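Peptidase M16 C-terminal domain-containing protein (Enterococcus faecalis, PDB 3D3Y) is of unknown function but is related by sequence to the M16 metallopeptidases and may bind a metal ion. Local coordinates at residues R34-T44 / D168-A179; A107-F118 / P216-T224. All coordinates share one frame; numbering follows the deposited sequence.

Contact 1: residues R34-T44 / D168-A179; sequences RLNHETITKRT and DQKIPSFGTVAA
His37 turns its ring toward Asp168 by placing CG between its own backbone N and carbonyl carbon (chi1 75°), while the Asp168 carboxylate lies beside Asp168's own backbone N, anti to its carbonyl carbon; the backbone N and ring ND1 of His37 both reach Asp168 OD1. This oxygen accepts from His37 N at 2.9 Å on its anti side, the donor tilted 29° out of the carboxylate plane. It also accepts from His37 ND1 at 3.1 Å, nearly along the C-O axis, and the two donors come from opposite faces of that plane. With their planes only 21° apart, ring and carboxylate lie nearly coplanar, the ring's ND1 edge turned to OD1. Asp168 OD2 takes a salt bridge from Arg34 NH1 at 2.8 Å; it lies in the guanidinium plane, although the arginine approaches from above the carboxylate plane. One aspartate thus ties down the turn that joins strand 24-34 to helix 40-52, a turn shaped within itself by the Asx turn of Asn36 onto Glu38 N.

Beyond this cluster the contact is mainly van der Waals packing against side chains and backbone carbonyls, with one weak bond. Leu35 CD2 lies 3.5 Å from Gln169 CD, over an amide whose NE2 bonds to Gly83 O. Ile40 sends CD1 to Ile171 CG2 at 3.8 Å, and its CG2 rests 3.3 Å from Pro172 O in the type I turn Pro172-Gly175. Gly175, with positive phi and no side chain, allows Thr41 OG1 to come close and accept a weak bond from Thr176 N. Thr176 OG1 accepts from Ala179 N, N-capping the next helix.

Around these segments, Leu35 and Ile40 touch His86 of strand 85-95, Thr44 reaches Val79 of strand 74-82, and Phe174 lies on Leu143 and Ile146 of helix 129-148.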
loop_
_atom_site.group_PDB
_atom_site.type_symbol
_atom_site.label_atom_id
_atom_site.label_comp_id
_atom_site.label_asym_id
_atom_site.label_seq_id
_atom_site.Cartn_x
_atom_site.Cartn_y
_atom_site.Cartn_z
ATOM N N ARG A 34 3.724 10.062 -9.700
ATOM C CA ARG A 34 2.803 9.226 -10.495
ATOM C C ARG A 34 3.319 7.778 -10.596
ATOM O O ARG A 34 4.514 7.549 -10.803
ATOM C CB ARG A 34 2.605 9.840 -11.899
ATOM C CG ARG A 34 1.563 9.141 -12.786
ATOM C CD ARG A 34 1.529 9.739 -14.235
ATOM N NE ARG A 34 2.691 9.265 -14.998
ATOM C CZ ARG A 34 2.806 8.036 -15.515
ATOM N NH1 ARG A 34 1.825 7.150 -15.385
ATOM N NH2 ARG A 34 3.904 7.688 -16.181
ATOM N N LEU A 35 2.429 6.802 -10.444
ATOM C CA LEU A 35 2.824 5.393 -10.629
ATOM C C LEU A 35 3.314 5.250 -12.061
ATOM O O LEU A 35 2.644 5.704 -12.979
ATOM C CB LEU A 35 1.647 4.473 -10.381
ATOM C CG LEU A 35 1.947 2.987 -10.411
ATOM C CD1 LEU A 35 2.647 2.600 -9.123
ATOM C CD2 LEU A 35 0.650 2.225 -10.598
ATOM N N ASN A 36 4.475 4.638 -12.257
ATOM C CA ASN A 36 5.172 4.732 -13.566
ATOM C C ASN A 36 6.077 3.517 -13.730
ATOM O O ASN A 36 7.054 3.356 -13.013
ATOM C CB ASN A 36 5.987 6.033 -13.611
ATOM C CG ASN A 36 6.709 6.263 -14.944
ATOM O OD1 ASN A 36 6.782 5.391 -15.792
ATOM N ND2 ASN A 36 7.246 7.465 -15.113
ATOM N N HIS A 37 5.760 2.650 -14.683
ATOM C CA HIS A 37 6.593 1.466 -14.890
ATOM C C HIS A 37 8.082 1.816 -15.049
ATOM O O HIS A 37 8.924 0.991 -14.743
ATOM C CB HIS A 37 6.098 0.632 -16.087
ATOM C CG HIS A 37 6.418 1.229 -17.422
ATOM N ND1 HIS A 37 5.593 2.138 -18.051
ATOM C CD2 HIS A 37 7.462 1.029 -18.257
ATOM C CE1 HIS A 37 6.123 2.484 -19.212
ATOM N NE2 HIS A 37 7.258 1.825 -19.361
ATOM N N GLU A 38 8.398 3.009 -15.546
ATOM C CA GLU A 38 9.811 3.397 -15.736
ATOM C C GLU A 38 10.578 3.614 -14.419
ATOM O O GLU A 38 11.801 3.575 -14.423
ATOM C CB GLU A 38 9.952 4.615 -16.677
ATOM C CG GLU A 38 9.379 4.340 -18.093
ATOM C CD GLU A 38 9.360 5.560 -19.034
ATOM O OE1 GLU A 38 9.760 6.694 -18.622
ATOM O OE2 GLU A 38 8.921 5.382 -20.208
ATOM N N THR A 39 9.865 3.870 -13.310
ATOM C CA THR A 39 10.525 4.216 -12.042
ATOM C C THR A 39 10.121 3.371 -10.827
ATOM O O THR A 39 10.677 3.552 -9.767
ATOM C CB THR A 39 10.307 5.679 -11.633
ATOM O OG1 THR A 39 8.920 5.890 -11.335
ATOM C CG2 THR A 39 10.805 6.666 -12.756
ATOM N N ILE A 40 9.168 2.456 -10.968
ATOM C CA ILE A 40 8.722 1.653 -9.801
ATOM C C ILE A 40 9.851 0.823 -9.200
ATOM O O ILE A 40 10.082 0.846 -7.992
ATOM C CB ILE A 40 7.512 0.757 -10.156
ATOM C CG1 ILE A 40 6.250 1.616 -10.316
ATOM C CG2 ILE A 40 7.244 -0.325 -9.078
ATOM C CD1 ILE A 40 5.095 0.908 -11.112
ATOM N N THR A 41 10.527 0.055 -10.042
ATOM C CA THR A 41 11.615 -0.791 -9.584
ATOM C C THR A 41 12.806 0.058 -9.124
ATOM O O THR A 41 13.499 -0.295 -8.154
ATOM C CB THR A 41 12.094 -1.772 -10.717
ATOM O OG1 THR A 41 11.013 -2.620 -11.103
ATOM C CG2 THR A 41 13.270 -2.636 -10.210
ATOM N N LYS A 42 13.034 1.178 -9.803
ATOM C CA LYS A 42 14.088 2.118 -9.390
ATOM C C LYS A 42 13.811 2.639 -7.979
ATOM O O LYS A 42 14.698 2.627 -7.121
ATOM C CB LYS A 42 14.172 3.289 -10.372
ATOM C CG LYS A 42 14.890 2.928 -11.688
ATOM C CD LYS A 42 14.858 4.096 -12.632
ATOM C CE LYS A 42 15.585 3.771 -13.952
ATOM N NZ LYS A 42 14.626 2.964 -14.760
ATOM N N ARG A 43 12.584 3.087 -7.734
ATOM C CA ARG A 43 12.206 3.550 -6.392
ATOM C C ARG A 43 12.369 2.444 -5.361
ATOM O O ARG A 43 12.882 2.669 -4.258
ATOM C CB ARG A 43 10.770 4.088 -6.398
ATOM C CG ARG A 43 10.677 5.390 -7.167
ATOM C CD ARG A 43 9.248 5.823 -7.485
ATOM N NE ARG A 43 8.474 6.355 -6.339
ATOM C CZ ARG A 43 8.583 7.589 -5.847
ATOM N NH1 ARG A 43 9.514 8.425 -6.311
ATOM N NH2 ARG A 43 7.788 7.982 -4.840
ATOM N N THR A 44 11.887 1.258 -5.677
ATOM C CA THR A 44 12.043 0.113 -4.750
ATOM C C THR A 44 13.494 -0.166 -4.369
ATOM O O THR A 44 13.809 -0.335 -3.170
ATOM C CB THR A 44 11.374 -1.157 -5.319
ATOM O OG1 THR A 44 10.023 -0.842 -5.613
ATOM C CG2 THR A 44 11.424 -2.362 -4.353
ATOM N N ASP A 168 1.457 0.922 -16.479
ATOM C CA ASP A 168 1.861 1.263 -15.115
ATOM C C ASP A 168 1.167 0.424 -14.059
ATOM O O ASP A 168 1.796 -0.048 -13.109
ATOM C CB ASP A 168 1.610 2.743 -14.848
ATOM C CG ASP A 168 2.266 3.640 -15.865
ATOM O OD1 ASP A 168 3.437 3.422 -16.196
ATOM O OD2 ASP A 168 1.603 4.580 -16.349
ATOM N N GLN A 169 -0.145 0.248 -14.200
ATOM C CA GLN A 169 -0.929 -0.392 -13.139
ATOM C C GLN A 169 -0.762 -1.904 -13.095
ATOM O O GLN A 169 -1.094 -2.526 -12.094
ATOM C CB GLN A 169 -2.407 -0.053 -13.269
ATOM C CG GLN A 169 -2.733 1.377 -12.902
ATOM C CD GLN A 169 -2.707 1.638 -11.392
ATOM O OE1 GLN A 169 -2.623 0.722 -10.588
ATOM N NE2 GLN A 169 -2.763 2.888 -11.023
ATOM N N LYS A 170 -0.266 -2.489 -14.190
ATOM C CA LYS A 170 0.018 -3.929 -14.223
ATOM C C LYS A 170 1.273 -4.339 -13.428
ATOM O O LYS A 170 1.533 -5.529 -13.215
ATOM C CB LYS A 170 0.044 -4.444 -15.669
ATOM C CG LYS A 170 1.056 -3.799 -16.561
ATOM C CD LYS A 170 1.254 -4.589 -17.858
ATOM C CE LYS A 170 0.135 -4.351 -18.840
ATOM N NZ LYS A 170 0.370 -5.135 -20.103
ATOM N N ILE A 171 2.001 -3.346 -12.922
ATOM C CA ILE A 171 3.220 -3.550 -12.139
ATOM C C ILE A 171 2.936 -3.413 -10.635
ATOM O O ILE A 171 2.348 -2.391 -10.207
ATOM C CB ILE A 171 4.284 -2.480 -12.540
ATOM C CG1 ILE A 171 4.408 -2.360 -14.062
ATOM C CG2 ILE A 171 5.660 -2.725 -11.862
ATOM C CD1 ILE A 171 4.954 -3.605 -14.796
ATOM N N PRO A 172 3.407 -4.395 -9.820
ATOM C CA PRO A 172 3.291 -4.298 -8.362
ATOM C C PRO A 172 4.136 -3.170 -7.786
ATOM O O PRO A 172 5.081 -2.691 -8.422
ATOM C CB PRO A 172 3.819 -5.640 -7.854
ATOM C CG PRO A 172 4.291 -6.382 -9.022
ATOM C CD PRO A 172 4.053 -5.647 -10.269
ATOM N N SER A 173 3.789 -2.742 -6.581
ATOM C CA SER A 173 4.483 -1.647 -5.931
ATOM C C SER A 173 6.006 -1.839 -5.824
ATOM O O SER A 173 6.726 -0.854 -5.719
ATOM C CB SER A 173 3.887 -1.440 -4.537
ATOM O OG SER A 173 4.339 -2.416 -3.634
ATOM N N PHE A 174 6.475 -3.100 -5.816
ATOM C CA PHE A 174 7.886 -3.428 -5.607
ATOM C C PHE A 174 8.612 -3.795 -6.894
ATOM O O PHE A 174 9.773 -4.225 -6.854
ATOM C CB PHE A 174 8.034 -4.559 -4.573
ATOM C CG PHE A 174 7.004 -5.661 -4.734
ATOM C CD1 PHE A 174 6.981 -6.471 -5.866
ATOM C CD2 PHE A 174 6.041 -5.869 -3.744
ATOM C CE1 PHE A 174 5.982 -7.501 -6.012
ATOM C CE2 PHE A 174 5.066 -6.882 -3.875
ATOM C CZ PHE A 174 5.032 -7.694 -5.009
ATOM N N GLY A 175 7.942 -3.619 -8.031
ATOM C CA GLY A 175 8.569 -3.820 -9.328
ATOM C C GLY A 175 8.652 -5.266 -9.753
ATOM O O GLY A 175 7.964 -6.127 -9.205
ATOM N N THR A 176 9.494 -5.548 -10.741
ATOM C CA THR A 176 9.587 -6.914 -11.248
ATOM C C THR A 176 11.038 -7.308 -11.418
ATOM O O THR A 176 11.916 -6.445 -11.537
ATOM C CB THR A 176 8.950 -7.047 -12.624
ATOM O OG1 THR A 176 9.753 -6.329 -13.562
ATOM C CG2 THR A 176 7.489 -6.501 -12.633
ATOM N N VAL A 177 11.286 -8.609 -11.486
ATOM C CA VAL A 177 12.660 -9.106 -11.669
ATOM C C VAL A 177 13.268 -8.665 -13.014
ATOM O O VAL A 177 14.445 -8.293 -13.079
ATOM C CB VAL A 177 12.676 -10.625 -11.481
ATOM C CG1 VAL A 177 14.014 -11.232 -11.838
ATOM C CG2 VAL A 177 12.338 -10.909 -10.029
ATOM N N ALA A 178 12.452 -8.703 -14.071
ATOM C CA ALA A 178 12.880 -8.272 -15.408
ATOM C C ALA A 178 13.332 -6.807 -15.418
ATOM O O ALA A 178 14.350 -6.463 -16.015
ATOM C CB ALA A 178 11.758 -8.506 -16.439
ATOM N N ALA A 179 12.580 -5.948 -14.746
ATOM C CA ALA A 179 12.927 -4.543 -14.664
ATOM C C ALA A 179 14.194 -4.360 -13.830
ATOM O O ALA A 179 15.079 -3.567 -14.171
ATOM C CB ALA A 179 11.770 -3.775 -14.063
#

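Contact 2: residues A107-F118 / P216-T224; sequences AEAVDFLKEIIF and PLFKQLPFT. With EDO (1,2-ethanediol), chain I.
Apolar side chains of Ala107-Phe118 and Pro216-Thr224 make this a largely hydrophobic helix-to-turn contact, in which one side of helix 105-118 is covered by the last turn of helix 211-219 and the loop that follows, turned at Pro222. Val110 is the hub at one end. Its CG2 lies over the face of the Phe218 ring in a CH-pi contact, 3.9 Å from the centroid. The other branch, CG1, stands anti to the Val110 backbone N (chi1 175°), and this turns it to Leu221 CD1 at 3.4 Å, tighter than ordinary van der Waals packing. One turn earlier, Ala107 CB meets Leu217 CD2 at 3.9 Å. A water bridges the segments here, donating to Ala107 O and Gln220 OE1 at 2.7 Å each.

At the other end the rings take over. Pro222, centre of an inverse gamma turn, sets CD above the middle of the Phe118 ring, 3.5 Å from its centroid and almost exactly on the ring normal. Phe118 then points its CZ edge at the face of Phe223, a T-shaped pair with centroids 4.9 Å apart and planes at 69°. Ile117 CG2 lies over the rim of the opposite face of Phe118. Between the two ends, the extended Lys114 chain runs out beside the turn and brings CE within 3.3 Å of Gln220 O. A molecule of 1,2-ethanediol, probably from the crystallisation liquor, lies near the Phe118 edge; its placement against Thr224 is doubtful.

Beneath the helix, Leu113 and Ile117 rest on Met92 and Ile90 of strand 85-95, and Phe218 touches Ile203 and Val205 of strand 200-207. Leu196 of helix 185-198 packs against Ile117, Phe118 and Phe223.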
loop_
_atom_site.group_PDB
_atom_site.type_symbol
_atom_site.label_atom_id
_atom_site.label_comp_id
_atom_site.label_asym_id
_atom_site.label_seq_id
_atom_site.Cartn_x
_atom_site.Cartn_y
_atom_site.Cartn_z
ATOM N N ALA A 107 16.546 18.065 16.747
ATOM C CA ALA A 107 17.658 18.581 15.944
ATOM C C ALA A 107 18.564 17.463 15.435
ATOM O O ALA A 107 18.988 17.469 14.276
ATOM C CB ALA A 107 18.459 19.633 16.709
ATOM N N GLU A 108 18.828 16.495 16.304
ATOM C CA GLU A 108 19.707 15.385 15.969
ATOM C C GLU A 108 19.057 14.446 14.933
ATOM O O GLU A 108 19.715 14.005 13.970
ATOM C CB GLU A 108 20.141 14.672 17.245
ATOM C CG GLU A 108 21.035 15.580 18.138
ATOM C CD GLU A 108 21.358 14.978 19.493
ATOM O OE1 GLU A 108 20.559 15.172 20.456
ATOM O OE2 GLU A 108 22.429 14.360 19.597
ATOM N N ALA A 109 17.756 14.200 15.074
ATOM C CA ALA A 109 17.056 13.384 14.064
ATOM C C ALA A 109 17.000 14.063 12.701
ATOM O O ALA A 109 17.215 13.409 11.684
ATOM C CB ALA A 109 15.627 12.949 14.556
ATOM N N VAL A 110 16.700 15.361 12.656
ATOM C CA VAL A 110 16.666 16.073 11.367
ATOM C C VAL A 110 18.036 16.059 10.704
ATOM O O VAL A 110 18.137 15.908 9.505
ATOM C CB VAL A 110 16.155 17.517 11.503
ATOM C CG1 VAL A 110 16.251 18.280 10.183
ATOM C CG2 VAL A 110 14.714 17.523 11.997
ATOM N N ASP A 111 19.096 16.215 11.480
ATOM C CA ASP A 111 20.440 16.096 10.923
ATOM C C ASP A 111 20.629 14.708 10.307
ATOM O O ASP A 111 21.198 14.573 9.229
ATOM C CB ASP A 111 21.515 16.380 11.991
ATOM C CG ASP A 111 22.946 16.240 11.445
ATOM O OD1 ASP A 111 23.384 17.152 10.717
ATOM O OD2 ASP A 111 23.639 15.238 11.754
ATOM N N PHE A 112 20.146 13.674 10.987
ATOM C CA PHE A 112 20.292 12.308 10.449
ATOM C C PHE A 112 19.524 12.131 9.142
ATOM O O PHE A 112 20.049 11.562 8.162
ATOM C CB PHE A 112 19.805 11.271 11.457
ATOM C CG PHE A 112 19.969 9.855 10.981
ATOM C CD1 PHE A 112 21.227 9.264 10.962
ATOM C CD2 PHE A 112 18.867 9.124 10.554
ATOM C CE1 PHE A 112 21.384 7.928 10.526
ATOM C CE2 PHE A 112 19.004 7.782 10.134
ATOM C CZ PHE A 112 20.268 7.189 10.118
ATOM N N LEU A 113 18.289 12.614 9.115
ATOM C CA LEU A 113 17.542 12.681 7.864
ATOM C C LEU A 113 18.290 13.436 6.763
ATOM O O LEU A 113 18.283 13.026 5.589
ATOM C CB LEU A 113 16.151 13.278 8.069
ATOM C CG LEU A 113 15.186 12.514 8.986
ATOM C CD1 LEU A 113 14.010 13.408 9.241
ATOM C CD2 LEU A 113 14.786 11.185 8.322
ATOM N N LYS A 114 18.919 14.562 7.112
ATOM C CA LYS A 114 19.625 15.329 6.097
ATOM C C LYS A 114 20.738 14.472 5.473
ATOM O O LYS A 114 20.993 14.551 4.233
ATOM C CB LYS A 114 20.208 16.615 6.703
ATOM C CG LYS A 114 20.839 17.536 5.695
ATOM C CD LYS A 114 21.403 18.783 6.356
ATOM C CE LYS A 114 21.787 19.793 5.274
ATOM N NZ LYS A 114 22.670 20.906 5.760
ATOM N N GLU A 115 21.427 13.707 6.337
ATOM C CA GLU A 115 22.500 12.795 5.905
ATOM C C GLU A 115 21.953 11.740 4.964
ATOM O O GLU A 115 22.462 11.556 3.827
ATOM C CB GLU A 115 23.205 12.143 7.108
ATOM C CG GLU A 115 24.147 13.104 7.909
ATOM C CD GLU A 115 25.393 13.550 7.101
ATOM O OE1 GLU A 115 25.830 12.830 6.163
ATOM O OE2 GLU A 115 25.934 14.642 7.399
ATOM N N ILE A 116 20.900 11.063 5.413
ATOM C CA ILE A 116 20.258 10.022 4.587
ATOM C C ILE A 116 19.769 10.538 3.215
ATOM O O ILE A 116 20.013 9.923 2.176
ATOM C CB ILE A 116 19.102 9.357 5.347
ATOM C CG1 ILE A 116 19.651 8.594 6.578
ATOM C CG2 ILE A 116 18.261 8.450 4.381
ATOM C CD1 ILE A 116 20.775 7.567 6.256
ATOM N N ILE A 117 19.088 11.682 3.233
ATOM C CA ILE A 117 18.430 12.189 2.023
ATOM C C ILE A 117 19.359 12.904 1.049
ATOM O O ILE A 117 19.285 12.678 -0.173
ATOM C CB ILE A 117 17.232 13.078 2.394
ATOM C CG1 ILE A 117 16.187 12.228 3.142
ATOM C CG2 ILE A 117 16.647 13.748 1.154
ATOM C CD1 ILE A 117 15.041 13.079 3.712
ATOM N N PHE A 118 20.252 13.728 1.590
ATOM C CA PHE A 118 21.118 14.572 0.780
ATOM C C PHE A 118 22.568 14.109 0.676
ATOM O O PHE A 118 23.343 14.661 -0.103
ATOM C CB PHE A 118 21.035 16.001 1.317
ATOM C CG PHE A 118 19.654 16.588 1.220
ATOM C CD1 PHE A 118 19.237 17.205 0.047
ATOM C CD2 PHE A 118 18.765 16.506 2.294
ATOM C CE1 PHE A 118 17.955 17.739 -0.058
ATOM C CE2 PHE A 118 17.477 17.036 2.198
ATOM C CZ PHE A 118 17.075 17.646 1.002
ATOM N N PRO A 216 12.428 25.804 11.897
ATOM C CA PRO A 216 13.855 26.088 11.656
ATOM C C PRO A 216 14.671 24.828 11.351
ATOM O O PRO A 216 15.469 24.836 10.405
ATOM C CB PRO A 216 14.324 26.712 12.971
ATOM C CG PRO A 216 13.090 27.237 13.615
ATOM C CD PRO A 216 11.966 26.346 13.189
ATOM N N LEU A 217 14.456 23.746 12.104
ATOM C CA LEU A 217 15.201 22.505 11.838
ATOM C C LEU A 217 15.004 22.047 10.395
ATOM O O LEU A 217 15.979 21.827 9.667
ATOM C CB LEU A 217 14.833 21.377 12.826
ATOM C CG LEU A 217 15.023 21.729 14.306
ATOM C CD1 LEU A 217 14.650 20.543 15.186
ATOM C CD2 LEU A 217 16.442 22.214 14.583
ATOM N N PHE A 218 13.743 21.933 9.978
ATOM C CA PHE A 218 13.454 21.386 8.662
ATOM C C PHE A 218 13.851 22.303 7.514
ATOM O O PHE A 218 14.139 21.840 6.406
ATOM C CB PHE A 218 12.007 20.879 8.566
ATOM C CG PHE A 218 11.855 19.494 9.081
ATOM C CD1 PHE A 218 11.308 19.262 10.333
ATOM C CD2 PHE A 218 12.320 18.412 8.336
ATOM C CE1 PHE A 218 11.203 17.939 10.824
ATOM C CE2 PHE A 218 12.227 17.108 8.815
ATOM C CZ PHE A 218 11.665 16.869 10.049
ATOM N N LYS A 219 13.915 23.595 7.793
ATOM C CA LYS A 219 14.372 24.538 6.789
ATOM C C LYS A 219 15.825 24.268 6.389
ATOM O O LYS A 219 16.244 24.715 5.331
ATOM C CB LYS A 219 14.168 25.992 7.250
ATOM C CG LYS A 219 12.681 26.443 7.307
ATOM C CD LYS A 219 12.156 27.022 5.992
ATOM C CE LYS A 219 12.880 28.303 5.628
ATOM N NZ LYS A 219 12.050 29.258 4.798
ATOM N N GLN A 220 16.572 23.527 7.217
ATOM C CA GLN A 220 17.972 23.138 6.958
ATOM C C GLN A 220 18.092 22.102 5.847
ATOM O O GLN A 220 19.185 21.816 5.372
ATOM C CB GLN A 220 18.628 22.532 8.215
ATOM C CG GLN A 220 18.831 23.490 9.405
ATOM C CD GLN A 220 19.078 22.777 10.742
ATOM O OE1 GLN A 220 18.913 21.551 10.873
ATOM N NE2 GLN A 220 19.455 23.558 11.753
ATOM N N LEU A 221 16.981 21.476 5.476
ATOM C CA LEU A 221 17.037 20.450 4.412
ATOM C C LEU A 221 17.000 21.140 3.043
ATOM O O LEU A 221 16.003 21.780 2.690
ATOM C CB LEU A 221 15.907 19.423 4.587
ATOM C CG LEU A 221 16.195 18.248 5.542
ATOM C CD1 LEU A 221 16.784 18.677 6.878
ATOM C CD2 LEU A 221 14.935 17.364 5.740
ATOM N N PRO A 222 18.110 21.055 2.270
ATOM C CA PRO A 222 18.159 21.966 1.118
ATOM C C PRO A 222 17.364 21.511 -0.121
ATOM O O PRO A 222 17.948 21.370 -1.197
ATOM C CB PRO A 222 19.674 22.054 0.811
ATOM C CG PRO A 222 20.217 20.698 1.245
ATOM C CD PRO A 222 19.331 20.223 2.389
ATOM N N PHE A 223 16.046 21.335 0.030
ATOM C CA PHE A 223 15.154 20.992 -1.098
ATOM C C PHE A 223 15.041 22.160 -2.023
ATOM O O PHE A 223 14.875 23.298 -1.583
ATOM C CB PHE A 223 13.737 20.641 -0.625
ATOM C CG PHE A 223 13.639 19.305 0.084
ATOM C CD1 PHE A 223 13.713 18.120 -0.626
ATOM C CD2 PHE A 223 13.485 19.257 1.452
ATOM C CE1 PHE A 223 13.631 16.885 0.035
ATOM C CE2 PHE A 223 13.416 18.065 2.122
ATOM C CZ PHE A 223 13.473 16.862 1.420
ATOM N N THR A 224 15.123 21.899 -3.310
ATOM C CA THR A 224 14.813 22.962 -4.278
ATOM C C THR A 224 13.302 22.947 -4.556
ATOM O O THR A 224 12.648 21.919 -4.321
ATOM C CB THR A 224 15.579 22.726 -5.573
ATOM O OG1 THR A 224 15.357 21.370 -5.995
ATOM C CG2 THR A 224 17.084 22.933 -5.329
HETATM C C1 EDO I . 16.107 18.994 -4.740
HETATM O O1 EDO I . 16.050 18.802 -3.336
HETATM C C2 EDO I . 17.501 18.658 -5.231
HETATM O O2 EDO I . 17.537 19.043 -6.602
HETATM O O HOH W 1 19.403 19.722 12.851
#

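How the contacts relate
Contacts 1 and 2 do not touch: their centres lie 28 Å apart and their nearest atoms about 11 Å apart, with segments that alternate along the chain. They are linked through shared elements of one domain. Strand 85-95 meets contact 1 at His86 and contact 2 at Ile90 and Met92, while helix 185-198 offers Tyr191 to Arg43 and Leu196 to Phe118. Contact 1 combines a charged cluster with packing of Leu35 and Ile40, whereas contact 2 rests mainly on apolar side chains and rings. Helix 40-52, entered through contact 1, probably matches the helix bearing the zinc-binding motif in active M16 peptidases, but contains no histidine here.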